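Local coordinates for protein Pre-mRNA-splicing factor SAD1 (Saccharomyces cerevisiae, PDB 4MSX) that promotes assembly of newly made U4 snRNA into the U4/U6 snRNP and is required for pre-mRNA splicing, although it is a catalytically inactive deubiquitinase, at residues Ala64-Val69 against Gln146-Ile151; Glu72-Asp77 against Val91-Val96; Ala154-Tyr159 against Leu227-Lys232; Ser175-Leu180 against Phe240-Ser245. All coordinates share one frame; numbering follows the deposited sequence.

In the fold
The four contacts run from the zinc finger into the ubiquitin-protease-like part. Contacts 1 and 2, with centres about 12 Å apart, lie within the zinc finger: Cys94 of contact 2 binds the zinc ion, and the side chain of Val69 in contact 1 lies about 10 Å from the metal. Helix 146-155 starts in contact 1 and ends in contact 3, where the chain leaving it meets helix 222-234. Contact 4, about 15 Å from contact 3 between centres, ties the segment 240-245 to a small hairpin. Two polar links join contacts 2 and 4: a salt bridge from Asp75 OD2 to Lys241 NZ (2.6 Å) and a probable hydrogen bond from Ser245 N to Asp77 OD2.

Contact 1. Residues Ala64-Val69 against Gln146-Ile151; sequences AYLETV and QLLNSI
Leu147 and Leu66, the two residues most buried by this contact, meet through a single methyl: CD2 of Leu147 lies 4.1 Å from CB of Leu66 and 3.6 Å from its carbonyl O. With CG anti to the backbone N (chi1 -178°), Leu147 carries that methyl out from helix 146-155 to the short 3-10 turn 66-68. Val69, just past the turn, comes at the same methyl from its own branch point, and the two side chains reach toward each other tip to tip, with Val69 CB 3.7 Å from Leu147 CD2. CD2 of Leu147 thus touches both apolar residues that segment 64-69 turns toward the helix.

Two further pairs extend the patch. Leu66 CD2 touches Leu148 CD2 at 4.1 Å, the two leucines crossing at about a right angle. One helical turn on from Leu147, Ile151 points its CD1 at Val69 CG1; at 3.5 Å this is tighter than ordinary van der Waals contact. The side chains that meet are all apolar, with the carbonyl O of Leu66 the polar atom touching Leu147. Polar groups of the turn are used locally instead: Tyr65 O accepts from both the backbone N and OG1 of Thr68, the hydroxyl at 2.6 Å in the carbonyl plane, which braces the 3-10 turn.

Both segments belong to the predicted degenerate UBP-type zinc finger. Leu66 and Val69 also rest on Val121 of strand 121-124, while Leu148 and Ile151 pack on Phe130 of strand 130-132, so the turn and the start of helix 146-155 share the antiparallel sheet of the finger.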
loop_
_atom_site.group_PDB
_atom_site.type_symbol
_atom_site.label_atom_id
_atom_site.label_comp_id
_atom_site.label_asym_id
_atom_site.label_seq_id
_atom_site.Cartn_x
_atom_site.Cartn_y
_atom_site.Cartn_z
ATOM N N ALA A 64 38.633 7.090 -3.912
ATOM C CA ALA A 64 39.209 5.850 -4.461
ATOM C C ALA A 64 38.386 4.626 -4.024
ATOM O O ALA A 64 38.295 3.598 -4.731
ATOM C CB ALA A 64 40.689 5.682 -4.010
ATOM N N TYR A 65 37.772 4.721 -2.863
ATOM C CA TYR A 65 37.093 3.531 -2.355
ATOM C C TYR A 65 35.689 3.350 -2.988
ATOM O O TYR A 65 35.050 2.303 -2.808
ATOM C CB TYR A 65 36.945 3.621 -0.862
ATOM C CG TYR A 65 38.222 3.475 -0.032
ATOM C CD1 TYR A 65 38.714 2.222 0.311
ATOM C CD2 TYR A 65 38.874 4.600 0.467
ATOM C CE1 TYR A 65 39.863 2.089 1.154
ATOM C CE2 TYR A 65 40.009 4.483 1.272
ATOM C CZ TYR A 65 40.490 3.231 1.609
ATOM O OH TYR A 65 41.595 3.171 2.431
ATOM N N LEU A 66 35.223 4.349 -3.746
ATOM C CA LEU A 66 33.844 4.259 -4.274
ATOM C C LEU A 66 33.707 3.124 -5.251
ATOM O O LEU A 66 32.635 2.539 -5.369
ATOM C CB LEU A 66 33.353 5.589 -4.863
ATOM C CG LEU A 66 33.159 6.691 -3.815
ATOM C CD1 LEU A 66 32.450 7.885 -4.440
ATOM C CD2 LEU A 66 32.396 6.217 -2.606
ATOM N N GLU A 67 34.780 2.753 -5.926
ATOM C CA GLU A 67 34.712 1.574 -6.780
ATOM C C GLU A 67 34.469 0.283 -5.991
ATOM O O GLU A 67 34.215 -0.766 -6.601
ATOM C CB GLU A 67 35.976 1.421 -7.631
ATOM C CG GLU A 67 37.237 1.161 -6.807
ATOM C CD GLU A 67 38.499 0.903 -7.681
ATOM O OE1 GLU A 67 38.940 1.815 -8.440
ATOM O OE2 GLU A 67 39.041 -0.224 -7.591
ATOM N N THR A 68 34.577 0.317 -4.663
ATOM C CA THR A 68 34.321 -0.928 -3.898
ATOM C C THR A 68 32.821 -1.126 -3.563
ATOM O O THR A 68 32.416 -2.202 -3.083
ATOM C CB THR A 68 35.083 -1.008 -2.584
ATOM O OG1 THR A 68 34.682 0.032 -1.668
ATOM C CG2 THR A 68 36.641 -0.892 -2.864
ATOM N N VAL A 69 32.029 -0.080 -3.780
ATOM C CA VAL A 69 30.596 -0.123 -3.425
ATOM C C VAL A 69 29.887 -1.118 -4.323
ATOM O O VAL A 69 30.194 -1.200 -5.495
ATOM C CB VAL A 69 29.993 1.302 -3.504
ATOM C CG1 VAL A 69 28.474 1.278 -3.473
ATOM C CG2 VAL A 69 30.482 2.085 -2.332
ATOM N N GLN A 146 27.347 10.706 -8.535
ATOM C CA GLN A 146 26.248 9.934 -9.072
ATOM C C GLN A 146 25.977 8.650 -8.259
ATOM O O GLN A 146 24.832 8.309 -7.938
ATOM C CB GLN A 146 26.604 9.518 -10.491
ATOM C CG GLN A 146 25.477 8.833 -11.239
ATOM C CD GLN A 146 24.888 9.717 -12.338
ATOM O OE1 GLN A 146 25.313 10.869 -12.529
ATOM N NE2 GLN A 146 23.903 9.181 -13.067
ATOM N N LEU A 147 27.036 7.904 -7.971
ATOM C CA LEU A 147 26.893 6.675 -7.186
ATOM C C LEU A 147 26.238 6.974 -5.843
ATOM O O LEU A 147 25.332 6.252 -5.395
ATOM C CB LEU A 147 28.258 6.018 -6.949
ATOM C CG LEU A 147 28.156 4.697 -6.164
ATOM C CD1 LEU A 147 27.605 3.560 -7.026
ATOM C CD2 LEU A 147 29.550 4.342 -5.632
ATOM N N LEU A 148 26.713 8.009 -5.171
ATOM C CA LEU A 148 26.204 8.323 -3.846
ATOM C C LEU A 148 24.756 8.869 -3.879
ATOM O O LEU A 148 23.933 8.536 -2.993
ATOM C CB LEU A 148 27.132 9.289 -3.138
ATOM C CG LEU A 148 28.544 8.712 -2.857
ATOM C CD1 LEU A 148 29.374 9.649 -1.976
ATOM C CD2 LEU A 148 28.444 7.326 -2.225
ATOM N N ASN A 149 24.451 9.719 -4.863
ATOM C CA ASN A 149 23.082 10.197 -5.029
ATOM C C ASN A 149 22.154 8.990 -5.163
ATOM O O ASN A 149 21.090 8.951 -4.577
ATOM C CB ASN A 149 22.929 11.049 -6.313
ATOM C CG ASN A 149 23.607 12.420 -6.209
ATOM O OD1 ASN A 149 23.730 12.997 -5.117
ATOM N ND2 ASN A 149 24.048 12.949 -7.359
ATOM N N SER A 150 22.546 8.062 -6.018
ATOM C CA SER A 150 21.781 6.859 -6.309
ATOM C C SER A 150 21.498 6.090 -5.014
ATOM O O SER A 150 20.379 5.650 -4.770
ATOM C CB SER A 150 22.633 5.995 -7.230
ATOM O OG SER A 150 22.053 4.757 -7.543
ATOM N N ILE A 151 22.519 5.932 -4.161
ATOM C CA ILE A 151 22.335 5.153 -2.930
ATOM C C ILE A 151 21.492 5.869 -1.921
ATOM O O ILE A 151 20.603 5.277 -1.297
ATOM C CB ILE A 151 23.738 4.771 -2.282
ATOM C CG1 ILE A 151 24.394 3.724 -3.165
ATOM C CG2 ILE A 151 23.546 4.241 -0.863
ATOM C CD1 ILE A 151 25.940 3.589 -2.856
#

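Contact 2. Residues Glu72-Asp77 against Val91-Val96; sequences EKLDFD and VYCCLV. With ZN (zinc ion), chain B.
Leu74 packs against the chain around zinc ligand Cys94 in a UBP-type zinc finger, where strand 91-94 runs into the CxxC turn and Cys97, His113 and His119 complete the zinc coordination. The tight part is apolar. Leu74 uses both methyls: CD2 lies 3.8 Å from the carbonyl O of Cys94 and 3.9 Å from CA of Leu95, while CD1 meets CD2 of Leu95 at 4.0 Å, the two leucines crossing at about a right angle. Beside them the sulfur of Cys93, with SG anti to the backbone N (chi1 178°), touches CE1 of Phe76 at 4.0 Å and approaches that ring obliquely, a sulfur-aromatic contact. Unlike its neighbour, Cys93 faces this packing rather than the metal. Ile151 of helix 146-155 also touches both Leu74 and Phe76.

The loose side is at Lys73, an exposed residue whose aliphatic CD merely brushes the carbonyl O of Val96 at 3.6 Å before the chain runs off from the segment. Around Phe76 the loop is shaped by an Asx turn, Asp75 OD1 accepting from Asp77 N. At the metal, Cys94 SG binds zinc at 2.3 Å and also receives a weak hydrogen bond from Val96 N at 3.4 Å.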
loop_
_atom_site.group_PDB
_atom_site.type_symbol
_atom_site.label_atom_id
_atom_site.label_comp_id
_atom_site.label_asym_id
_atom_site.label_seq_id
_atom_site.Cartn_x
_atom_site.Cartn_y
_atom_site.Cartn_z
ATOM N N GLU A 72 24.103 -3.737 -5.853
ATOM C CA GLU A 72 23.243 -4.904 -5.903
ATOM C C GLU A 72 23.095 -5.549 -4.521
ATOM O O GLU A 72 22.179 -6.333 -4.331
ATOM C CB GLU A 72 23.776 -5.948 -6.898
ATOM C CG GLU A 72 23.785 -5.495 -8.385
ATOM C CD GLU A 72 24.906 -4.468 -8.763
ATOM O OE1 GLU A 72 25.844 -4.193 -7.952
ATOM O OE2 GLU A 72 24.831 -3.925 -9.900
ATOM N N LYS A 73 23.974 -5.241 -3.558
ATOM C CA LYS A 73 23.873 -5.890 -2.259
ATOM C C LYS A 73 23.075 -5.014 -1.306
ATOM O O LYS A 73 22.866 -5.378 -0.167
ATOM C CB LYS A 73 25.288 -6.166 -1.698
ATOM C CG LYS A 73 25.897 -7.379 -2.420
ATOM C CD LYS A 73 27.185 -7.842 -1.770
ATOM C CE LYS A 73 27.895 -8.864 -2.646
ATOM N NZ LYS A 73 26.947 -9.895 -3.166
ATOM N N LEU A 74 22.652 -3.834 -1.755
ATOM C CA LEU A 74 22.081 -2.862 -0.813
ATOM C C LEU A 74 20.540 -2.974 -0.784
ATOM O O LEU A 74 19.874 -2.705 -1.798
ATOM C CB LEU A 74 22.462 -1.442 -1.222
ATOM C CG LEU A 74 23.991 -1.305 -1.382
ATOM C CD1 LEU A 74 24.293 0.139 -1.730
ATOM C CD2 LEU A 74 24.670 -1.753 -0.038
ATOM N N ASP A 75 19.989 -3.297 0.373
ATOM C CA ASP A 75 18.494 -3.357 0.537
ATOM C C ASP A 75 18.156 -2.525 1.758
ATOM O O ASP A 75 18.681 -2.764 2.855
ATOM C CB ASP A 75 18.027 -4.805 0.748
ATOM C CG ASP A 75 16.486 -4.935 0.777
ATOM O OD1 ASP A 75 15.811 -4.100 1.424
ATOM O OD2 ASP A 75 15.945 -5.860 0.121
ATOM N N PHE A 76 17.375 -1.472 1.568
ATOM C CA PHE A 76 17.039 -0.591 2.680
ATOM C C PHE A 76 15.609 -0.838 3.252
ATOM O O PHE A 76 15.091 -0.061 4.039
ATOM C CB PHE A 76 17.178 0.838 2.191
ATOM C CG PHE A 76 18.617 1.188 1.862
ATOM C CD1 PHE A 76 19.558 1.249 2.888
ATOM C CD2 PHE A 76 19.015 1.399 0.549
ATOM C CE1 PHE A 76 20.916 1.574 2.601
ATOM C CE2 PHE A 76 20.354 1.708 0.229
ATOM C CZ PHE A 76 21.304 1.811 1.261
ATOM N N ASP A 77 15.013 -1.937 2.857
ATOM C CA ASP A 77 13.714 -2.294 3.397
ATOM C C ASP A 77 13.819 -3.115 4.700
ATOM O O ASP A 77 12.808 -3.443 5.307
ATOM C CB ASP A 77 12.946 -3.125 2.358
ATOM C CG ASP A 77 12.630 -2.344 1.118
ATOM O OD1 ASP A 77 12.811 -1.117 1.149
ATOM O OD2 ASP A 77 12.251 -2.955 0.101
ATOM N N VAL A 91 22.726 3.028 13.539
ATOM C CA VAL A 91 23.008 1.890 12.686
ATOM C C VAL A 91 23.531 2.417 11.346
ATOM O O VAL A 91 23.030 3.432 10.834
ATOM C CB VAL A 91 21.729 1.021 12.488
ATOM C CG1 VAL A 91 22.004 -0.173 11.603
ATOM C CG2 VAL A 91 21.237 0.536 13.835
ATOM N N TYR A 92 24.537 1.730 10.786
ATOM C CA TYR A 92 25.135 2.117 9.509
ATOM C C TYR A 92 24.979 0.938 8.578
ATOM O O TYR A 92 24.979 -0.219 9.013
ATOM C CB TYR A 92 26.652 2.448 9.657
ATOM C CG TYR A 92 26.907 3.732 10.396
ATOM C CD1 TYR A 92 26.637 3.841 11.755
ATOM C CD2 TYR A 92 27.410 4.850 9.726
ATOM C CE1 TYR A 92 26.849 5.047 12.422
ATOM C CE2 TYR A 92 27.633 6.039 10.373
ATOM C CZ TYR A 92 27.355 6.131 11.724
ATOM O OH TYR A 92 27.553 7.327 12.375
ATOM N N CYS A 93 24.891 1.222 7.289
ATOM C CA CYS A 93 24.905 0.165 6.317
ATOM C C CYS A 93 26.283 0.183 5.673
ATOM O O CYS A 93 26.727 1.218 5.185
ATOM C CB CYS A 93 23.842 0.395 5.239
ATOM S SG CYS A 93 23.817 -0.847 3.926
ATOM N N CYS A 94 26.914 -0.986 5.647
ATOM C CA CYS A 94 28.126 -1.200 4.897
ATOM C C CYS A 94 27.787 -1.252 3.418
ATOM O O CYS A 94 26.945 -2.047 2.984
ATOM C CB CYS A 94 28.834 -2.513 5.290
ATOM S SG CYS A 94 30.309 -2.732 4.179
ATOM N N LEU A 95 28.443 -0.405 2.616
ATOM C CA LEU A 95 28.004 -0.237 1.219
ATOM C C LEU A 95 28.760 -1.180 0.336
ATOM O O LEU A 95 28.496 -1.230 -0.860
ATOM C CB LEU A 95 28.135 1.225 0.719
ATOM C CG LEU A 95 27.361 2.224 1.590
ATOM C CD1 LEU A 95 27.524 3.699 1.069
ATOM C CD2 LEU A 95 25.835 1.884 1.582
ATOM N N VAL A 96 29.653 -1.988 0.939
ATOM C CA VAL A 96 30.262 -3.087 0.187
ATOM C C VAL A 96 29.482 -4.405 0.272
ATOM O O VAL A 96 29.229 -5.063 -0.763
ATOM C CB VAL A 96 31.746 -3.347 0.698
ATOM C CG1 VAL A 96 32.359 -4.478 -0.084
ATOM C CG2 VAL A 96 32.550 -2.031 0.627
HETATM ZN ZN ZN B . 30.826 -4.938 4.707
#

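Contact 3. Residues Ala154-Tyr159 against Leu227-Lys232; sequences AAYPTY and LSICVK
Tyr156 lies across Ile229 at about a right angle, so that the CD1-CE1 side of its ring meets the isoleucine's outer carbons. Ile229 CG1 is 3.8 Å from Tyr156 CE1, and CD1 of Ile229 comes in at the ring edge, in its plane. The ring extends from the backbone with CG anti to N (chi1 -174°), which carries its hydroxyl as far as Lys232, whose CE stands 3.7 Å from Tyr156 OH. That hydroxyl bonds to His216 and to a water, which in turn donates to Ser228 OG.

Lys232 runs past Pro157 O, 3.7 Å from its CD, to the hydroxyl end of Tyr156, with its chain extended until the bend at chi4. Its ammonium group bonds the carbonyl oxygens of Phe212 and Asn215, and a second water at 2.8 Å from NZ links it to Pro157 O. A buried lysine is in this way held by backbone oxygens and a water, which would probably favour its charged form.

Here the chain has just left helix 146-155, Tyr156 being the first residue to depart from helical geometry, and the extended link 156-159 passes from the zinc finger along helix 222-234 of the ubiquitin-protease-like part.

Pro157 turns its ring toward the helix, CB lying 3.6 Å from Lys232 O. Tyr159 reaches the same oxygen with its hydroxyl: its ring, crossing the lysine side chain at a slant, presents its edge, and OH donates a 2.6 Å hydrogen bond to Lys232 O, in the carbonyl plane with a C=O...O angle of 152°.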
loop_
_atom_site.group_PDB
_atom_site.type_symbol
_atom_site.label_atom_id
_atom_site.label_comp_id
_atom_site.label_asym_id
_atom_site.label_seq_id
_atom_site.Cartn_x
_atom_site.Cartn_y
_atom_site.Cartn_z
ATOM N N ALA A 154 17.932 5.432 -2.956
ATOM C CA ALA A 154 17.410 4.103 -2.637
ATOM C C ALA A 154 16.947 4.024 -1.184
ATOM O O ALA A 154 15.980 3.292 -0.863
ATOM C CB ALA A 154 18.493 2.994 -2.910
ATOM N N ALA A 155 17.641 4.746 -0.296
ATOM C CA ALA A 155 17.270 4.787 1.122
ATOM C C ALA A 155 16.095 5.743 1.415
ATOM O O ALA A 155 15.324 5.520 2.364
ATOM C CB ALA A 155 18.500 5.203 1.997
ATOM N N TYR A 156 15.962 6.803 0.610
ATOM C CA TYR A 156 14.974 7.822 0.881
ATOM C C TYR A 156 14.645 8.587 -0.424
ATOM O O TYR A 156 15.231 9.588 -0.698
ATOM C CB TYR A 156 15.516 8.758 1.966
ATOM C CG TYR A 156 14.513 9.770 2.422
ATOM C CD1 TYR A 156 13.591 9.438 3.406
ATOM C CD2 TYR A 156 14.459 11.052 1.873
ATOM C CE1 TYR A 156 12.639 10.327 3.850
ATOM C CE2 TYR A 156 13.473 11.975 2.317
ATOM C CZ TYR A 156 12.552 11.577 3.295
ATOM O OH TYR A 156 11.586 12.418 3.804
ATOM N N PRO A 157 13.764 8.038 -1.273
ATOM C CA PRO A 157 13.440 8.648 -2.565
ATOM C C PRO A 157 12.934 10.071 -2.365
ATOM O O PRO A 157 12.249 10.334 -1.378
ATOM C CB PRO A 157 12.329 7.742 -3.131
ATOM C CG PRO A 157 12.633 6.382 -2.492
ATOM C CD PRO A 157 13.075 6.756 -1.083
ATOM N N THR A 158 13.320 10.964 -3.278
ATOM C CA THR A 158 12.945 12.374 -3.202
ATOM C C THR A 158 12.304 12.768 -4.527
ATOM O O THR A 158 12.582 12.172 -5.574
ATOM C CB THR A 158 14.170 13.302 -2.945
ATOM O OG1 THR A 158 15.231 12.929 -3.831
ATOM C CG2 THR A 158 14.648 13.193 -1.486
ATOM N N TYR A 159 11.393 13.740 -4.490
ATOM C CA TYR A 159 10.616 14.043 -5.681
ATOM C C TYR A 159 10.377 15.564 -5.696
ATOM O O TYR A 159 10.347 16.171 -4.636
ATOM C CB TYR A 159 9.213 13.370 -5.606
ATOM C CG TYR A 159 9.303 11.843 -5.513
ATOM C CD1 TYR A 159 9.402 11.077 -6.668
ATOM C CD2 TYR A 159 9.339 11.194 -4.274
ATOM C CE1 TYR A 159 9.520 9.699 -6.611
ATOM C CE2 TYR A 159 9.419 9.781 -4.208
ATOM C CZ TYR A 159 9.524 9.058 -5.388
ATOM O OH TYR A 159 9.627 7.700 -5.423
ATOM N N LEU A 227 5.574 5.234 7.265
ATOM C CA LEU A 227 4.558 4.987 6.237
ATOM C C LEU A 227 4.942 5.867 5.010
ATOM O O LEU A 227 4.801 5.473 3.838
ATOM C CB LEU A 227 3.178 5.373 6.786
ATOM C CG LEU A 227 2.055 5.391 5.728
ATOM C CD1 LEU A 227 1.954 4.035 5.044
ATOM C CD2 LEU A 227 0.724 5.762 6.398
ATOM N N SER A 228 5.411 7.075 5.293
ATOM C CA SER A 228 5.727 7.994 4.176
ATOM C C SER A 228 6.871 7.403 3.363
ATOM O O SER A 228 6.914 7.518 2.103
ATOM C CB SER A 228 6.094 9.431 4.672
ATOM O OG SER A 228 7.353 9.452 5.338
ATOM N N ILE A 229 7.830 6.767 4.051
ATOM C CA ILE A 229 8.912 6.167 3.305
ATOM C C ILE A 229 8.425 4.974 2.440
ATOM O O ILE A 229 8.932 4.781 1.340
ATOM C CB ILE A 229 10.128 5.827 4.261
ATOM C CG1 ILE A 229 10.773 7.175 4.706
ATOM C CG2 ILE A 229 11.104 4.890 3.576
ATOM C CD1 ILE A 229 11.660 7.091 5.918
ATOM N N CYS A 230 7.498 4.140 2.948
ATOM C CA CYS A 230 6.942 3.063 2.104
ATOM C C CYS A 230 6.337 3.650 0.811
ATOM O O CYS A 230 6.529 3.106 -0.298
ATOM C CB CYS A 230 5.808 2.337 2.846
ATOM S SG CYS A 230 6.485 1.343 4.271
ATOM N N VAL A 231 5.543 4.710 0.983
ATOM C CA VAL A 231 4.827 5.319 -0.177
ATOM C C VAL A 231 5.871 5.898 -1.141
ATOM O O VAL A 231 5.786 5.693 -2.345
ATOM C CB VAL A 231 3.815 6.409 0.269
ATOM C CG1 VAL A 231 3.212 7.125 -0.984
ATOM C CG2 VAL A 231 2.715 5.785 1.160
ATOM N N LYS A 232 6.905 6.550 -0.594
ATOM C CA LYS A 232 7.984 7.060 -1.470
ATOM C C LYS A 232 8.712 5.960 -2.241
ATOM O O LYS A 232 9.084 6.150 -3.426
ATOM C CB LYS A 232 8.999 7.865 -0.662
ATOM C CG LYS A 232 8.402 9.189 -0.098
ATOM C CD LYS A 232 9.413 9.729 0.968
ATOM C CE LYS A 232 8.896 10.872 1.795
ATOM N NZ LYS A 232 8.779 12.031 0.961
HETATM O O HOH W 1 9.220 11.425 5.373
HETATM O O HOH W 2 11.323 12.601 -0.075
#

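Contact 4. Residues Ser175-Leu180 against Phe240-Ser245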
loop_
_atom_site.group_PDB
_atom_site.type_symbol
_atom_site.label_atom_id
_atom_site.label_comp_id
_atom_site.label_asym_id
_atom_site.label_seq_id
_atom_site.Cartn_x
_atom_site.Cartn_y
_atom_site.Cartn_z
ATOM N N SER A 175 19.105 -4.926 -12.458
ATOM C CA SER A 175 19.239 -6.124 -13.263
ATOM C C SER A 175 18.610 -5.935 -14.630
ATOM O O SER A 175 18.403 -6.909 -15.345
ATOM C CB SER A 175 18.541 -7.290 -12.588
ATOM O OG SER A 175 19.125 -7.557 -11.335
ATOM N N ASN A 176 18.284 -4.693 -14.971
ATOM C CA ASN A 176 17.534 -4.396 -16.192
ATOM C C ASN A 176 16.176 -5.102 -16.329
ATOM O O ASN A 176 15.714 -5.311 -17.439
ATOM C CB ASN A 176 18.397 -4.684 -17.421
ATOM C CG ASN A 176 19.484 -3.638 -17.606
ATOM O OD1 ASN A 176 19.194 -2.437 -17.662
ATOM N ND2 ASN A 176 20.742 -4.079 -17.664
ATOM N N ARG A 177 15.535 -5.473 -15.220
ATOM C CA ARG A 177 14.127 -5.879 -15.286
ATOM C C ARG A 177 13.244 -4.614 -15.364
ATOM O O ARG A 177 13.419 -3.688 -14.569
ATOM C CB ARG A 177 13.762 -6.730 -14.087
ATOM C CG ARG A 177 14.526 -8.051 -14.042
ATOM C CD ARG A 177 14.304 -8.778 -12.719
ATOM N NE ARG A 177 14.964 -8.074 -11.623
ATOM C CZ ARG A 177 15.120 -8.560 -10.392
ATOM N NH1 ARG A 177 14.649 -9.767 -10.073
ATOM N NH2 ARG A 177 15.742 -7.831 -9.472
ATOM N N THR A 178 12.332 -4.535 -16.340
ATOM C CA THR A 178 11.552 -3.298 -16.510
ATOM C C THR A 178 10.360 -3.333 -15.544
ATOM O O THR A 178 9.924 -4.418 -15.159
ATOM C CB THR A 178 11.069 -3.117 -17.987
ATOM O OG1 THR A 178 10.481 -1.810 -18.171
ATOM C CG2 THR A 178 10.072 -4.197 -18.338
ATOM N N TYR A 179 9.848 -2.163 -15.138
ATOM C CA TYR A 179 8.657 -2.129 -14.291
ATOM C C TYR A 179 8.029 -0.783 -14.528
ATOM O O TYR A 179 8.701 0.137 -15.014
ATOM C CB TYR A 179 8.981 -2.309 -12.799
ATOM C CG TYR A 179 9.840 -1.196 -12.204
ATOM C CD1 TYR A 179 11.226 -1.211 -12.338
ATOM C CD2 TYR A 179 9.256 -0.130 -11.492
ATOM C CE1 TYR A 179 12.018 -0.203 -11.762
ATOM C CE2 TYR A 179 10.031 0.883 -10.935
ATOM C CZ TYR A 179 11.417 0.825 -11.061
ATOM O OH TYR A 179 12.171 1.827 -10.533
ATOM N N LEU A 180 6.729 -0.669 -14.240
ATOM C CA LEU A 180 6.044 0.608 -14.326
ATOM C C LEU A 180 6.052 1.197 -12.919
ATOM O O LEU A 180 5.520 0.553 -12.001
ATOM C CB LEU A 180 4.585 0.336 -14.838
ATOM C CG LEU A 180 3.652 1.515 -15.074
ATOM C CD1 LEU A 180 4.204 2.392 -16.197
ATOM C CD2 LEU A 180 2.200 1.023 -15.438
ATOM N N PHE A 240 16.574 -0.432 -7.007
ATOM C CA PHE A 240 17.635 -1.373 -7.371
ATOM C C PHE A 240 17.066 -2.700 -7.820
ATOM O O PHE A 240 17.582 -3.322 -8.741
ATOM C CB PHE A 240 18.595 -1.544 -6.192
ATOM C CG PHE A 240 19.458 -0.308 -5.937
ATOM C CD1 PHE A 240 19.426 0.783 -6.807
ATOM C CD2 PHE A 240 20.295 -0.247 -4.810
ATOM C CE1 PHE A 240 20.215 1.934 -6.568
ATOM C CE2 PHE A 240 21.088 0.892 -4.559
ATOM C CZ PHE A 240 21.057 1.977 -5.426
ATOM N N LYS A 241 15.979 -3.128 -7.176
ATOM C CA LYS A 241 15.245 -4.287 -7.653
ATOM C C LYS A 241 13.749 -3.940 -7.666
ATOM O O LYS A 241 13.268 -3.217 -6.802
ATOM C CB LYS A 241 15.498 -5.520 -6.778
ATOM C CG LYS A 241 15.190 -5.312 -5.320
ATOM C CD LYS A 241 15.789 -6.491 -4.482
ATOM C CE LYS A 241 15.405 -6.392 -3.000
ATOM N NZ LYS A 241 15.884 -5.104 -2.369
ATOM N N HIS A 242 13.038 -4.493 -8.629
ATOM C CA HIS A 242 11.717 -3.995 -8.949
ATOM C C HIS A 242 10.584 -4.527 -8.015
ATOM O O HIS A 242 9.457 -4.738 -8.468
ATOM C CB HIS A 242 11.386 -4.319 -10.420
ATOM C CG HIS A 242 11.187 -5.776 -10.675
ATOM N ND1 HIS A 242 11.815 -6.750 -9.925
ATOM C CD2 HIS A 242 10.412 -6.434 -11.569
ATOM C CE1 HIS A 242 11.448 -7.945 -10.358
ATOM N NE2 HIS A 242 10.594 -7.778 -11.353
ATOM N N HIS A 243 10.874 -4.693 -6.735
ATOM C CA HIS A 243 9.876 -5.115 -5.726
ATOM C C HIS A 243 10.324 -4.687 -4.347
ATOM O O HIS A 243 11.486 -4.316 -4.149
ATOM C CB HIS A 243 9.639 -6.634 -5.726
ATOM C CG HIS A 243 10.890 -7.450 -5.749
ATOM N ND1 HIS A 243 11.592 -7.774 -4.608
ATOM C CD2 HIS A 243 11.542 -8.044 -6.774
ATOM C CE1 HIS A 243 12.631 -8.524 -4.930
ATOM N NE2 HIS A 243 12.629 -8.693 -6.238
ATOM N N LEU A 244 9.400 -4.637 -3.409
ATOM C CA LEU A 244 9.718 -4.075 -2.116
ATOM C C LEU A 244 9.449 -5.113 -1.049
ATOM O O LEU A 244 8.700 -6.050 -1.298
ATOM C CB LEU A 244 8.836 -2.861 -1.819
ATOM C CG LEU A 244 9.049 -1.709 -2.800
ATOM C CD1 LEU A 244 7.996 -0.660 -2.476
ATOM C CD2 LEU A 244 10.516 -1.188 -2.610
ATOM N N SER A 245 10.013 -4.905 0.137
ATOM C CA SER A 245 9.607 -5.717 1.289
ATOM C C SER A 245 8.971 -4.755 2.265
ATOM O O SER A 245 9.579 -3.726 2.557
ATOM C CB SER A 245 10.826 -6.414 1.963
ATOM O OG SER A 245 10.398 -6.970 3.219
HETATM O O HOH W 3 17.883 -5.997 -9.349
#
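Arg177 and His242 make the stacking part of the contact. The two side chains cross at about a right angle, yet their flat groups are only 33° from parallel: His242 CE1 sits over one guanidinium face, displaced toward its rim, 3.7 Å from Arg177 CZ. CD of Arg177 also stands over the imidazole face, a CH-pi contact 4.2 Å from CD to the ring centroid, and the bend at chi3 (-70°) then turns the guanidinium toward the ring's CE1.

Van der Waals packing adds to the stack. Tyr179 and His242 slide past each other in opposite directions, with Tyr179 CD1 3.7 Å from His242 CB. Lys241 lies alongside Arg177, pointing the same way, and its CB touches Arg177 NH2 at 3.6 Å.

The polar links across the segments pass through water. One molecule donates to Phe240 O, accepts from Arg177 NH2 and bonds Ser175 OG, each at 2.8 Å, and so joins the start of both segments. Direct polar partners lie outside: Asp173 forms a salt bridge with Arg177 NE and takes a weak hydrogen bond from His242 N, Lys241 NZ pairs with Asp75, and Tyr179 OH bonds Ser236 and Leu239.

Strand 178-180 belongs to a two-stranded antiparallel hairpin with 170-172, and the contact sets that hairpin beside the chain leading into strand 243-244, near the surface. His243 NE2 is 4.5 Å from Arg177 NH1. With the guanidinium so close to two imidazoles, protonation of either histidine would probably be disfavoured, while Asp173 would offset part of the arginine's charge.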